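Local coordinates for protein putative dehydrogenase (Pseudarthrobacter phenanthrenivorans, PDB 6A3F) that oxidises levoglucosan to 3-dehydrolevoglucosan with NAD(+) as a homotetrameric Gfo/Idh/MocA-family dehydrogenase, at residues L175-T180 with I295-H300; D184-P189 with P237-Q242; A230-W235 with E395-E400; D266-M271 with V282-N287. All blocks are in the same frame, centred on the assembly; numbering follows the deposited sequence.

In the fold
Three of the four contacts lie on the large mixed sheet of the C-terminal substrate-binding domain. Contact 1 pairs strands 294-301 and 174-182; the latter adjoins strand 279-285 of contact 4, whose partner 267-274 adjoins strand 225-233 of contact 3, where the end of helix 380-399 meets that strand's edge. Contacts 1 and 4 have centres about 14 Å apart. The centres of contacts 3 and 4 are about 10 Å apart. Contact 2 stands off this sheet, but its S186 packs on R286. Along the chain, segments 175-180 and 184-189 come first and segment 395-400 last. The sheet meets the second subunit through contacts 1, 3 and 4, while R286 by D209 brings one end near the levoglucosan site.

Contact 1: residues L175-T180 with I295-H300; sequences LSFRGT and ITFEIH
T180 and T296 share one torsion, chi1 73°, which sets each OG1 between its own backbone N and carbonyl carbon. The two hydroxyls therefore confront each other, T180 OG1 to T296 OG1 at 2.6 Å, in a hydrogen bond whose donor could be either. The pair belongs to the antiparallel ladder of strands 174-182 and 294-301 in the mixed sheet of the C-terminal domain; the short strand axes approach to 4.6 Å at 173°. Reciprocal backbone bonds tie R178 to E298 and T180 to T296. At the far end a classic beta bulge interrupts this pattern, because L175 and S176 both face H300: L175 N gives H300 O a bond of 2.9 Å, while S176 N reaches H300 O only weakly, at 3.3 Å.

On the face of F177, F297 and I299, the F177 ring spans both neighbours opposite. Its CD2 lies 3.7 Å from I299 CG1, and F177 CE2 lies 3.8 Å from F297 CB. G179, lacking a side chain, adjoins this ring. Helix 206-221 packs over this apolar side through A218, M217 and L221.

The other face turns toward the second subunit, whose R291 forms a salt bridge with E298 OE1. The second oxygen of that carboxylate is held within the strand: H300 NE2, with its partner lying in the imidazole plane, donates to E298 OE2 at 2.7 Å on the anti side.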
loop_
_atom_site.group_PDB
_atom_site.type_symbol
_atom_site.label_atom_id
_atom_site.label_comp_id
_atom_site.label_asym_id
_atom_site.label_seq_id
_atom_site.Cartn_x
_atom_site.Cartn_y
_atom_site.Cartn_z
ATOM N N LEU B 175 24.150 -4.765 -6.804
ATOM C CA LEU B 175 24.550 -3.826 -7.832
ATOM C C LEU B 175 24.323 -2.379 -7.371
ATOM O O LEU B 175 25.159 -1.507 -7.643
ATOM C CB LEU B 175 23.745 -4.086 -9.090
ATOM C CG LEU B 175 23.756 -5.520 -9.571
ATOM C CD1 LEU B 175 22.905 -5.638 -10.819
ATOM C CD2 LEU B 175 25.200 -6.004 -9.753
ATOM N N SER B 176 23.143 -2.108 -6.768
ATOM C CA SER B 176 22.695 -0.748 -6.594
ATOM C C SER B 176 21.898 -0.645 -5.281
ATOM O O SER B 176 21.143 -1.545 -4.891
ATOM C CB SER B 176 21.904 -0.302 -7.808
ATOM O OG SER B 176 21.820 1.112 -7.913
ATOM N N PHE B 177 22.135 0.472 -4.558
ATOM C CA PHE B 177 21.506 0.781 -3.284
ATOM C C PHE B 177 20.949 2.205 -3.334
ATOM O O PHE B 177 21.600 3.139 -3.808
ATOM C CB PHE B 177 22.514 0.647 -2.123
ATOM C CG PHE B 177 22.060 1.158 -0.767
ATOM C CD1 PHE B 177 22.133 2.504 -0.447
ATOM C CD2 PHE B 177 21.505 0.304 0.175
ATOM C CE1 PHE B 177 21.674 2.967 0.778
ATOM C CE2 PHE B 177 21.101 0.760 1.415
ATOM C CZ PHE B 177 21.165 2.099 1.713
ATOM N N ARG B 178 19.728 2.348 -2.823
ATOM C CA ARG B 178 19.042 3.646 -2.663
ATOM C C ARG B 178 18.628 3.687 -1.199
ATOM O O ARG B 178 17.923 2.776 -0.765
ATOM C CB ARG B 178 17.851 3.810 -3.632
ATOM C CG ARG B 178 16.954 5.026 -3.356
ATOM C CD ARG B 178 17.749 6.352 -3.415
ATOM N NE ARG B 178 16.882 7.519 -3.314
ATOM C CZ ARG B 178 17.254 8.782 -3.396
ATOM N NH1 ARG B 178 18.526 9.097 -3.633
ATOM N NH2 ARG B 178 16.324 9.708 -3.205
ATOM N N GLY B 179 19.015 4.712 -0.452
ATOM C CA GLY B 179 18.528 4.820 0.921
ATOM C C GLY B 179 18.094 6.232 1.245
ATOM O O GLY B 179 18.708 7.213 0.773
ATOM N N THR B 180 16.981 6.351 2.003
ATOM C CA THR B 180 16.493 7.697 2.313
ATOM C C THR B 180 16.084 7.776 3.782
ATOM O O THR B 180 15.797 6.785 4.432
ATOM C CB THR B 180 15.341 8.177 1.437
ATOM O OG1 THR B 180 14.132 7.499 1.787
ATOM C CG2 THR B 180 15.656 8.150 -0.045
ATOM N N ILE B 295 12.418 6.134 6.906
ATOM C CA ILE B 295 13.709 5.506 6.648
ATOM C C ILE B 295 13.492 4.385 5.638
ATOM O O ILE B 295 12.699 3.461 5.910
ATOM C CB ILE B 295 14.354 4.936 7.903
ATOM C CG1 ILE B 295 14.155 5.850 9.118
ATOM C CG2 ILE B 295 15.823 4.611 7.612
ATOM C CD1 ILE B 295 14.645 5.257 10.402
ATOM N N THR B 296 14.103 4.482 4.471
ATOM C CA THR B 296 13.860 3.469 3.410
ATOM C C THR B 296 15.172 2.967 2.831
ATOM O O THR B 296 16.240 3.674 2.879
ATOM C CB THR B 296 13.015 4.036 2.263
ATOM O OG1 THR B 296 13.819 4.940 1.496
ATOM C CG2 THR B 296 11.783 4.745 2.802
ATOM N N PHE B 297 15.114 1.753 2.275
ATOM C CA PHE B 297 16.172 1.414 1.327
ATOM C C PHE B 297 15.564 0.512 0.273
ATOM O O PHE B 297 14.521 -0.154 0.525
ATOM C CB PHE B 297 17.376 0.770 2.025
ATOM C CG PHE B 297 17.093 -0.476 2.824
ATOM C CD1 PHE B 297 16.930 -1.714 2.193
ATOM C CD2 PHE B 297 17.102 -0.428 4.215
ATOM C CE1 PHE B 297 16.712 -2.858 2.951
ATOM C CE2 PHE B 297 16.927 -1.588 4.957
ATOM C CZ PHE B 297 16.717 -2.790 4.320
ATOM N N GLU B 298 16.199 0.537 -0.886
ATOM C CA GLU B 298 15.869 -0.361 -1.955
ATOM C C GLU B 298 17.193 -0.870 -2.501
ATOM O O GLU B 298 18.022 -0.059 -2.869
ATOM C CB GLU B 298 15.081 0.322 -3.065
ATOM C CG GLU B 298 14.811 -0.560 -4.286
ATOM C CD GLU B 298 13.576 -0.228 -5.132
ATOM O OE1 GLU B 298 12.716 0.588 -4.683
ATOM O OE2 GLU B 298 13.404 -0.842 -6.219
ATOM N N ILE B 299 17.339 -2.174 -2.494
ATOM C CA ILE B 299 18.547 -2.819 -2.957
ATOM C C ILE B 299 18.241 -3.671 -4.178
ATOM O O ILE B 299 17.315 -4.496 -4.143
ATOM C CB ILE B 299 19.207 -3.645 -1.856
ATOM C CG1 ILE B 299 19.643 -2.779 -0.665
ATOM C CG2 ILE B 299 20.371 -4.422 -2.456
ATOM C CD1 ILE B 299 20.011 -3.567 0.568
ATOM N N HIS B 300 19.020 -3.486 -5.256
ATOM C CA HIS B 300 18.881 -4.344 -6.481
ATOM C C HIS B 300 20.091 -5.282 -6.554
ATOM O O HIS B 300 21.233 -4.810 -6.647
ATOM C CB HIS B 300 18.736 -3.524 -7.743
ATOM C CG HIS B 300 17.628 -2.521 -7.691
ATOM N ND1 HIS B 300 17.708 -1.286 -8.294
ATOM C CD2 HIS B 300 16.422 -2.579 -7.107
ATOM C CE1 HIS B 300 16.567 -0.630 -8.075
ATOM N NE2 HIS B 300 15.771 -1.392 -7.361
HETATM O O HOH W 1 14.690 3.932 -0.685
#

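Contact 2: residues D184-P189 with P237-Q242; sequences DWSADP and PERPLQ
R239 sends its guanidinium edge into the backbone carbonyls of S186 and D188, and this is the tightly packed half of the contact. With CG anti to the carbonyl carbon (chi1 -69°) and the chain extended from CG to NE, the arginine reaches well beyond its own strand. R239 NH2 donates to S186 O at 2.6 Å, arriving in the carbonyl plane on a lone pair. R239 NH1 donates to D188 O at 3.0 Å; that oxygen lies in the guanidinium plane, although the donor is tilted 31° from the plane of the carbonyl. The same NH1 also bonds to S191 O, and F197 adds a cation-pi contact. Several partners thus fix the rotation of the buried group, while S186 CB closes in to 3.6 Å from R239 NH2.

The other half is looser and borders solvent. P189 and E238 are exposed, and so is the side chain of D188, whose carbonyl serves the tight half. P189 meets the strand mainly through its own carbonyl: P189 O lies 3.4 Å from P240 CD. A water mediates the remaining approach, donating to P189 O at 2.8 Å and to E238 O at 3.3 Å.

The loop has its own internal order. A187 N bonds back to D184 O at 3.0 Å across a type I beta turn, and S186 CB sits over one face of the W185 ring, offset toward its rim. R239 holds S186 of this turn and D188 just after it, tying strand 238-242 to a turn that starts directly after the levoglucosan-binding Q183, beside the substrate site.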
loop_
_atom_site.group_PDB
_atom_site.type_symbol
_atom_site.label_atom_id
_atom_site.label_comp_id
_atom_site.label_asym_id
_atom_site.label_seq_id
_atom_site.Cartn_x
_atom_site.Cartn_y
_atom_site.Cartn_z
ATOM N N ASP B 184 9.675 15.710 8.404
ATOM C CA ASP B 184 9.031 17.046 8.274
ATOM C C ASP B 184 8.907 17.751 9.606
ATOM O O ASP B 184 8.213 18.795 9.651
ATOM C CB ASP B 184 7.722 16.980 7.549
ATOM C CG ASP B 184 6.649 16.308 8.332
ATOM O OD1 ASP B 184 6.912 15.936 9.493
ATOM O OD2 ASP B 184 5.601 16.116 7.721
ATOM N N TRP B 185 9.571 17.259 10.664
ATOM C CA TRP B 185 9.257 17.827 11.994
ATOM C C TRP B 185 9.704 19.303 12.049
ATOM O O TRP B 185 9.148 20.046 12.830
ATOM C CB TRP B 185 9.884 17.041 13.145
ATOM C CG TRP B 185 11.378 16.960 13.094
ATOM C CD1 TRP B 185 12.132 15.985 12.494
ATOM C CD2 TRP B 185 12.304 17.849 13.731
ATOM N NE1 TRP B 185 13.456 16.259 12.647
ATOM C CE2 TRP B 185 13.596 17.400 13.381
ATOM C CE3 TRP B 185 12.173 19.042 14.457
ATOM C CZ2 TRP B 185 14.745 18.037 13.829
ATOM C CZ3 TRP B 185 13.310 19.680 14.899
ATOM C CH2 TRP B 185 14.582 19.175 14.593
ATOM N N SER B 186 10.713 19.687 11.291
ATOM C CA SER B 186 11.173 21.126 11.337
ATOM C C SER B 186 10.746 21.889 10.078
ATOM O O SER B 186 11.289 22.957 9.735
ATOM C CB SER B 186 12.663 21.201 11.568
ATOM O OG SER B 186 13.379 20.571 10.518
ATOM N N ALA B 187 9.768 21.391 9.338
ATOM C CA ALA B 187 9.470 21.982 8.031
ATOM C C ALA B 187 8.716 23.315 8.173
ATOM O O ALA B 187 8.539 24.008 7.195
ATOM C CB ALA B 187 8.658 21.030 7.199
ATOM N N ASP B 188 8.230 23.631 9.347
ATOM C CA ASP B 188 7.655 24.963 9.628
ATOM C C ASP B 188 8.820 25.921 10.062
ATOM O O ASP B 188 9.510 25.680 11.019
ATOM C CB ASP B 188 6.626 24.817 10.732
ATOM C CG ASP B 188 5.858 26.118 11.046
ATOM O OD1 ASP B 188 6.271 27.214 10.645
ATOM O OD2 ASP B 188 4.819 26.009 11.721
ATOM N N PRO B 189 8.989 27.039 9.355
ATOM C CA PRO B 189 10.049 28.024 9.700
ATOM C C PRO B 189 9.936 28.590 11.133
ATOM O O PRO B 189 10.949 29.081 11.685
ATOM C CB PRO B 189 9.873 29.141 8.662
ATOM C CG PRO B 189 9.060 28.534 7.565
ATOM C CD PRO B 189 8.158 27.519 8.252
ATOM N N PRO B 237 16.595 29.171 6.392
ATOM C CA PRO B 237 17.919 29.623 6.754
ATOM C C PRO B 237 17.962 30.443 8.055
ATOM O O PRO B 237 19.025 30.782 8.497
ATOM C CB PRO B 237 18.318 30.512 5.570
ATOM C CG PRO B 237 17.006 31.045 5.091
ATOM C CD PRO B 237 16.073 29.857 5.212
ATOM N N GLU B 238 16.799 30.706 8.617
ATOM C CA GLU B 238 16.667 31.496 9.823
ATOM C C GLU B 238 15.542 30.907 10.679
ATOM O O GLU B 238 14.466 30.634 10.182
ATOM C CB GLU B 238 16.374 32.923 9.336
ATOM C CG GLU B 238 15.887 33.912 10.335
ATOM C CD GLU B 238 15.928 35.288 9.689
ATOM O OE1 GLU B 238 14.870 35.761 9.264
ATOM O OE2 GLU B 238 17.045 35.807 9.532
ATOM N N ARG B 239 15.746 30.845 11.974
ATOM C CA ARG B 239 14.638 30.443 12.869
ATOM C C ARG B 239 14.613 31.313 14.135
ATOM O O ARG B 239 15.632 31.887 14.558
ATOM C CB ARG B 239 14.779 28.988 13.315
ATOM C CG ARG B 239 14.564 27.974 12.197
ATOM C CD ARG B 239 14.961 26.564 12.618
ATOM N NE ARG B 239 14.744 25.613 11.520
ATOM C CZ ARG B 239 13.554 25.188 11.071
ATOM N NH1 ARG B 239 12.425 25.581 11.640
ATOM N NH2 ARG B 239 13.511 24.365 10.018
ATOM N N PRO B 240 13.445 31.367 14.752
ATOM C CA PRO B 240 13.328 32.135 15.990
ATOM C C PRO B 240 13.965 31.422 17.174
ATOM O O PRO B 240 13.733 30.244 17.368
ATOM C CB PRO B 240 11.815 32.223 16.270
ATOM C CG PRO B 240 11.234 31.056 15.498
ATOM C CD PRO B 240 12.130 30.935 14.279
ATOM N N LEU B 241 14.694 32.150 18.019
ATOM C CA LEU B 241 15.097 31.576 19.263
ATOM C C LEU B 241 13.846 31.420 20.148
ATOM O O LEU B 241 12.879 32.145 19.975
ATOM C CB LEU B 241 16.162 32.490 19.895
ATOM C CG LEU B 241 17.539 32.468 19.232
ATOM C CD1 LEU B 241 18.355 33.720 19.588
ATOM C CD2 LEU B 241 18.341 31.216 19.614
ATOM N N GLN B 242 13.866 30.454 21.068
ATOM C CA GLN B 242 12.850 30.338 22.161
ATOM C C GLN B 242 13.286 31.224 23.334
ATOM O O GLN B 242 14.303 30.927 23.954
ATOM C CB GLN B 242 12.729 28.907 22.688
ATOM C CG GLN B 242 12.076 27.954 21.699
ATOM C CD GLN B 242 11.950 26.533 22.211
ATOM O OE1 GLN B 242 12.932 25.813 22.404
ATOM N NE2 GLN B 242 10.717 26.119 22.440
HETATM O O HOH W 2 11.563 31.767 11.157
#

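Contact 3: residues A230-W235 with E395-E400; sequences AVLSTW and ESAAKE
S396 and A397, on the last turns of helix 380-399, meet A230 and L232 of strand 225-233. The helix crosses the strand almost at right angles, with a signed angle of -86° and a closest approach of 6.5 Å between the short axes.

S396 can be followed outward from its backbone. Its CB passes at 3.9 Å from A230 N; chi1 of 161° then carries OG away from the serine's own N and onto the strand. There S396 OG accepts a hydrogen bond from A230 N at 2.8 Å, somewhat bent at the hydrogen (140°). S396 OG is also bonded to S401 O, so the hydroxyl links the strand to the chain just beyond the helix.

A397 is the apolar counterpart. Its methyl points at the strand, where A397 CB touches L232 CG at 3.9 Å, and its CA makes a CH...O contact with A230 O at 3.4 Å. A water joins the two backbones, donating to A230 O at 3.0 Å and to A397 O at 2.9 Å.

V231 keeps its backbone bonds to M269 of the next strand, whereas both polar backbone atoms of A230 are engaged on the helix side. The small residues of the helix let its backbone come close, and the chemistry implies that a serine hydroxyl and a water take up strand N-H and C=O groups at this part of the sheet.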
loop_
_atom_site.group_PDB
_atom_site.type_symbol
_atom_site.label_atom_id
_atom_site.label_comp_id
_atom_site.label_asym_id
_atom_site.label_seq_id
_atom_site.Cartn_x
_atom_site.Cartn_y
_atom_site.Cartn_z
ATOM N N ALA B 230 28.283 14.953 -3.484
ATOM C CA ALA B 230 27.124 15.372 -2.697
ATOM C C ALA B 230 26.691 16.804 -2.996
ATOM O O ALA B 230 27.426 17.626 -3.525
ATOM C CB ALA B 230 27.384 15.234 -1.218
ATOM N N VAL B 231 25.462 17.087 -2.555
ATOM C CA VAL B 231 24.913 18.423 -2.510
ATOM C C VAL B 231 24.230 18.602 -1.157
ATOM O O VAL B 231 23.374 17.797 -0.803
ATOM C CB VAL B 231 23.912 18.710 -3.652
ATOM C CG1 VAL B 231 23.256 20.092 -3.495
ATOM C CG2 VAL B 231 24.541 18.555 -5.028
ATOM N N LEU B 232 24.552 19.698 -0.442
ATOM C CA LEU B 232 23.848 20.062 0.786
ATOM C C LEU B 232 22.969 21.285 0.544
ATOM O O LEU B 232 23.387 22.229 -0.105
ATOM C CB LEU B 232 24.870 20.379 1.875
ATOM C CG LEU B 232 25.807 19.250 2.252
ATOM C CD1 LEU B 232 26.953 19.806 3.087
ATOM C CD2 LEU B 232 25.079 18.159 3.017
ATOM N N SER B 233 21.782 21.284 1.117
ATOM C CA SER B 233 20.862 22.339 0.939
ATOM C C SER B 233 20.333 22.784 2.298
ATOM O O SER B 233 20.142 21.955 3.216
ATOM C CB SER B 233 19.736 21.929 0.031
ATOM O OG SER B 233 20.215 21.448 -1.216
ATOM N N THR B 234 20.136 24.105 2.430
ATOM C CA THR B 234 19.458 24.687 3.583
ATOM C C THR B 234 18.249 25.441 3.061
ATOM O O THR B 234 18.382 26.342 2.196
ATOM C CB THR B 234 20.375 25.592 4.411
ATOM O OG1 THR B 234 21.477 24.806 4.845
ATOM C CG2 THR B 234 19.666 26.198 5.603
ATOM N N TRP B 235 17.061 25.013 3.489
ATOM C CA TRP B 235 15.809 25.537 2.978
ATOM C C TRP B 235 15.173 26.581 3.908
ATOM O O TRP B 235 14.363 27.359 3.437
ATOM C CB TRP B 235 14.812 24.395 2.812
ATOM C CG TRP B 235 15.271 23.306 1.902
ATOM C CD1 TRP B 235 15.313 21.972 2.178
ATOM C CD2 TRP B 235 15.602 23.450 0.513
ATOM N NE1 TRP B 235 15.704 21.277 1.062
ATOM C CE2 TRP B 235 15.915 22.148 0.039
ATOM C CE3 TRP B 235 15.759 24.545 -0.350
ATOM C CZ2 TRP B 235 16.312 21.900 -1.271
ATOM C CZ3 TRP B 235 16.160 24.290 -1.650
ATOM C CH2 TRP B 235 16.433 22.990 -2.094
ATOM N N GLU B 395 32.996 17.946 2.292
ATOM C CA GLU B 395 34.065 18.391 1.378
ATOM C C GLU B 395 33.633 18.244 -0.094
ATOM O O GLU B 395 33.812 19.155 -0.939
ATOM C CB GLU B 395 35.282 17.534 1.647
ATOM C CG GLU B 395 36.478 17.941 0.814
ATOM C CD GLU B 395 37.666 17.018 0.922
ATOM O OE1 GLU B 395 37.706 16.190 1.852
ATOM O OE2 GLU B 395 38.559 17.138 0.069
ATOM N N SER B 396 33.057 17.085 -0.434
ATOM C CA SER B 396 32.524 16.898 -1.779
ATOM C C SER B 396 31.538 18.006 -2.180
ATOM O O SER B 396 31.560 18.523 -3.336
ATOM C CB SER B 396 31.851 15.547 -1.941
ATOM O OG SER B 396 31.014 15.616 -3.076
ATOM N N ALA B 397 30.595 18.319 -1.280
ATOM C CA ALA B 397 29.585 19.324 -1.564
ATOM C C ALA B 397 30.235 20.706 -1.786
ATOM O O ALA B 397 29.771 21.477 -2.640
ATOM C CB ALA B 397 28.554 19.395 -0.465
ATOM N N ALA B 398 31.239 20.996 -0.988
ATOM C CA ALA B 398 31.908 22.316 -1.074
ATOM C C ALA B 398 32.689 22.425 -2.387
ATOM O O ALA B 398 32.652 23.476 -3.017
ATOM C CB ALA B 398 32.826 22.505 0.102
ATOM N N LYS B 399 33.403 21.369 -2.745
ATOM C CA LYS B 399 34.278 21.370 -3.936
ATOM C C LYS B 399 33.540 20.948 -5.194
ATOM O O LYS B 399 34.138 20.998 -6.228
ATOM C CB LYS B 399 35.451 20.424 -3.740
ATOM C CG LYS B 399 36.437 20.998 -2.755
ATOM C CD LYS B 399 37.548 20.081 -2.445
ATOM C CE LYS B 399 38.491 20.726 -1.455
ATOM N NZ LYS B 399 39.526 19.762 -1.044
ATOM N N GLU B 400 32.287 20.518 -5.061
ATOM C CA GLU B 400 31.481 20.017 -6.143
ATOM C C GLU B 400 32.225 18.925 -6.893
ATOM O O GLU B 400 32.199 18.869 -8.114
ATOM C CB GLU B 400 31.035 21.164 -7.033
ATOM C CG GLU B 400 30.259 22.196 -6.252
ATOM C CD GLU B 400 29.684 23.315 -7.100
ATOM O OE1 GLU B 400 29.824 23.254 -8.325
ATOM O OE2 GLU B 400 29.079 24.236 -6.527
HETATM O O HOH W 3 27.525 20.539 -4.166
#

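Contact 4: residues D266-M271 with V282-N287; sequences DEVMTM and VEATRN
The beta hairpin of strands 267-274 and 279-285 lies here, with D266 and R286 pairing just beyond the ladder, near the levoglucosan site. Its short strand axes run 4.7 Å apart at 175°. V268 with A284 and T270 with V282 form reciprocal hydrogen-bonded pairs, and R286 N extends the pattern to D266 O at 3.0 Å. V268 CG1 and A284 CB meet at 4.1 Å on the face packed by helix 206-221.

The face of E267, E283 and T285, which M269 shares, carries the polar groups. T285 OG1, anti to its own N (chi1 -167°), donates to E267 OE1 at 3.0 Å from above the carboxylate plane. The same T285 OG1 accepts from N287 N at 3.1 Å, closing an ST turn. E267 OE2 and E283 OE2 stand 3.9 Å apart, their carboxylate planes nearly parallel (8° apart). E267 OE1 is bonded to W235 NE1, and E267 OE2 to S176 of the second subunit.

D266 OD2 accepts from W235 N, while D266 OD1 reaches R286 through a water, 2.6 Å from D266 OD1 and 2.9 Å from R286 NH1. The other terminal nitrogen, R286 NH2, forms a salt bridge with levoglucosan-binding D209.

Two buried carboxylates this close would probably repel, but the salt bridge of E283 OE1 to R178 and the donors on E267 should offset much of that cost, while R286 links the hairpin end to a substrate-binding residue.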
loop_
_atom_site.group_PDB
_atom_site.type_symbol
_atom_site.label_atom_id
_atom_site.label_comp_id
_atom_site.label_asym_id
_atom_site.label_seq_id
_atom_site.Cartn_x
_atom_site.Cartn_y
_atom_site.Cartn_z
ATOM N N ASP B 266 19.655 21.348 5.860
ATOM C CA ASP B 266 18.306 20.767 6.024
ATOM C C ASP B 266 18.158 19.458 5.202
ATOM O O ASP B 266 17.283 18.624 5.493
ATOM C CB ASP B 266 17.225 21.724 5.552
ATOM C CG ASP B 266 16.985 22.885 6.540
ATOM O OD1 ASP B 266 17.174 22.722 7.780
ATOM O OD2 ASP B 266 16.604 23.953 5.985
ATOM N N GLU B 267 19.067 19.269 4.248
ATOM C CA GLU B 267 18.923 18.222 3.244
ATOM C C GLU B 267 20.286 17.876 2.657
ATOM O O GLU B 267 21.108 18.791 2.427
ATOM C CB GLU B 267 17.972 18.674 2.142
ATOM C CG GLU B 267 17.711 17.605 1.081
ATOM C CD GLU B 267 16.489 17.860 0.213
ATOM O OE1 GLU B 267 15.563 18.485 0.696
ATOM O OE2 GLU B 267 16.474 17.436 -0.970
ATOM N N VAL B 268 20.513 16.557 2.467
ATOM C CA VAL B 268 21.702 16.072 1.850
ATOM C C VAL B 268 21.301 15.049 0.783
ATOM O O VAL B 268 20.448 14.209 1.023
ATOM C CB VAL B 268 22.682 15.463 2.867
ATOM C CG1 VAL B 268 22.071 14.349 3.701
ATOM C CG2 VAL B 268 23.953 14.970 2.186
ATOM N N MET B 269 21.864 15.161 -0.413
ATOM C CA MET B 269 21.874 14.000 -1.294
ATOM C C MET B 269 23.306 13.690 -1.717
ATOM O O MET B 269 24.116 14.601 -1.920
ATOM C CB MET B 269 20.959 14.185 -2.510
ATOM C CG MET B 269 21.395 15.181 -3.541
ATOM S SD MET B 269 20.241 15.402 -4.958
ATOM C CE MET B 269 20.817 16.989 -5.564
ATOM N N THR B 270 23.613 12.403 -1.821
ATOM C CA THR B 270 24.960 12.015 -2.211
ATOM C C THR B 270 24.865 10.772 -3.086
ATOM O O THR B 270 24.110 9.830 -2.730
ATOM C CB THR B 270 25.858 11.798 -0.992
ATOM O OG1 THR B 270 27.195 11.585 -1.473
ATOM C CG2 THR B 270 25.437 10.638 -0.111
ATOM N N MET B 271 25.653 10.759 -4.175
ATOM C CA MET B 271 25.908 9.521 -4.892
ATOM C C MET B 271 27.089 8.805 -4.227
ATOM O O MET B 271 27.894 9.407 -3.487
ATOM C CB MET B 271 26.176 9.762 -6.372
ATOM C CG MET B 271 25.114 10.583 -7.098
ATOM S SD MET B 271 25.277 10.604 -8.909
ATOM C CE MET B 271 26.651 11.749 -9.107
ATOM N N VAL B 282 22.151 8.172 -1.241
ATOM C CA VAL B 282 21.496 8.434 0.042
ATOM C C VAL B 282 20.924 9.860 0.006
ATOM O O VAL B 282 21.586 10.812 -0.474
ATOM C CB VAL B 282 22.453 8.233 1.236
ATOM C CG1 VAL B 282 21.898 8.889 2.504
ATOM C CG2 VAL B 282 22.765 6.771 1.477
ATOM N N GLU B 283 19.673 10.016 0.439
ATOM C CA GLU B 283 19.049 11.328 0.505
ATOM C C GLU B 283 18.390 11.429 1.864
ATOM O O GLU B 283 17.638 10.483 2.266
ATOM C CB GLU B 283 18.016 11.531 -0.608
ATOM C CG GLU B 283 17.301 12.855 -0.607
ATOM C CD GLU B 283 16.440 13.062 -1.845
ATOM O OE1 GLU B 283 16.817 12.540 -2.975
ATOM O OE2 GLU B 283 15.386 13.723 -1.680
ATOM N N ALA B 284 18.583 12.557 2.523
ATOM C CA ALA B 284 17.889 12.798 3.813
ATOM C C ALA B 284 17.429 14.258 3.856
ATOM O O ALA B 284 18.099 15.136 3.295
ATOM C CB ALA B 284 18.761 12.397 4.985
ATOM N N THR B 285 16.280 14.511 4.495
ATOM C CA THR B 285 15.752 15.851 4.616
ATOM C C THR B 285 14.885 15.959 5.878
ATOM O O THR B 285 14.272 14.985 6.344
ATOM C CB THR B 285 14.970 16.247 3.353
ATOM O OG1 THR B 285 14.730 17.653 3.401
ATOM C CG2 THR B 285 13.656 15.498 3.210
ATOM N N ARG B 286 14.818 17.198 6.378
ATOM C CA ARG B 286 13.897 17.619 7.400
ATOM C C ARG B 286 12.706 18.377 6.792
ATOM O O ARG B 286 11.835 18.850 7.553
ATOM C CB ARG B 286 14.656 18.514 8.383
ATOM C CG ARG B 286 15.707 17.799 9.192
ATOM C CD ARG B 286 16.484 18.717 10.149
ATOM N NE ARG B 286 17.285 17.926 11.050
ATOM C CZ ARG B 286 18.279 18.389 11.802
ATOM N NH1 ARG B 286 18.743 19.623 11.632
ATOM N NH2 ARG B 286 18.804 17.620 12.738
ATOM N N ASN B 287 12.595 18.462 5.464
ATOM C CA ASN B 287 11.663 19.376 4.802
ATOM C C ASN B 287 10.820 18.641 3.760
ATOM O O ASN B 287 10.706 19.091 2.629
ATOM C CB ASN B 287 12.399 20.566 4.162
ATOM C CG ASN B 287 13.097 21.402 5.200
ATOM O OD1 ASN B 287 14.100 20.962 5.772
ATOM N ND2 ASN B 287 12.514 22.555 5.536
HETATM O O HOH W 4 14.293 22.089 8.351
HETATM O O HOH W 5 18.775 21.448 9.331
HETATM O O HOH W 6 12.887 18.350 0.421
#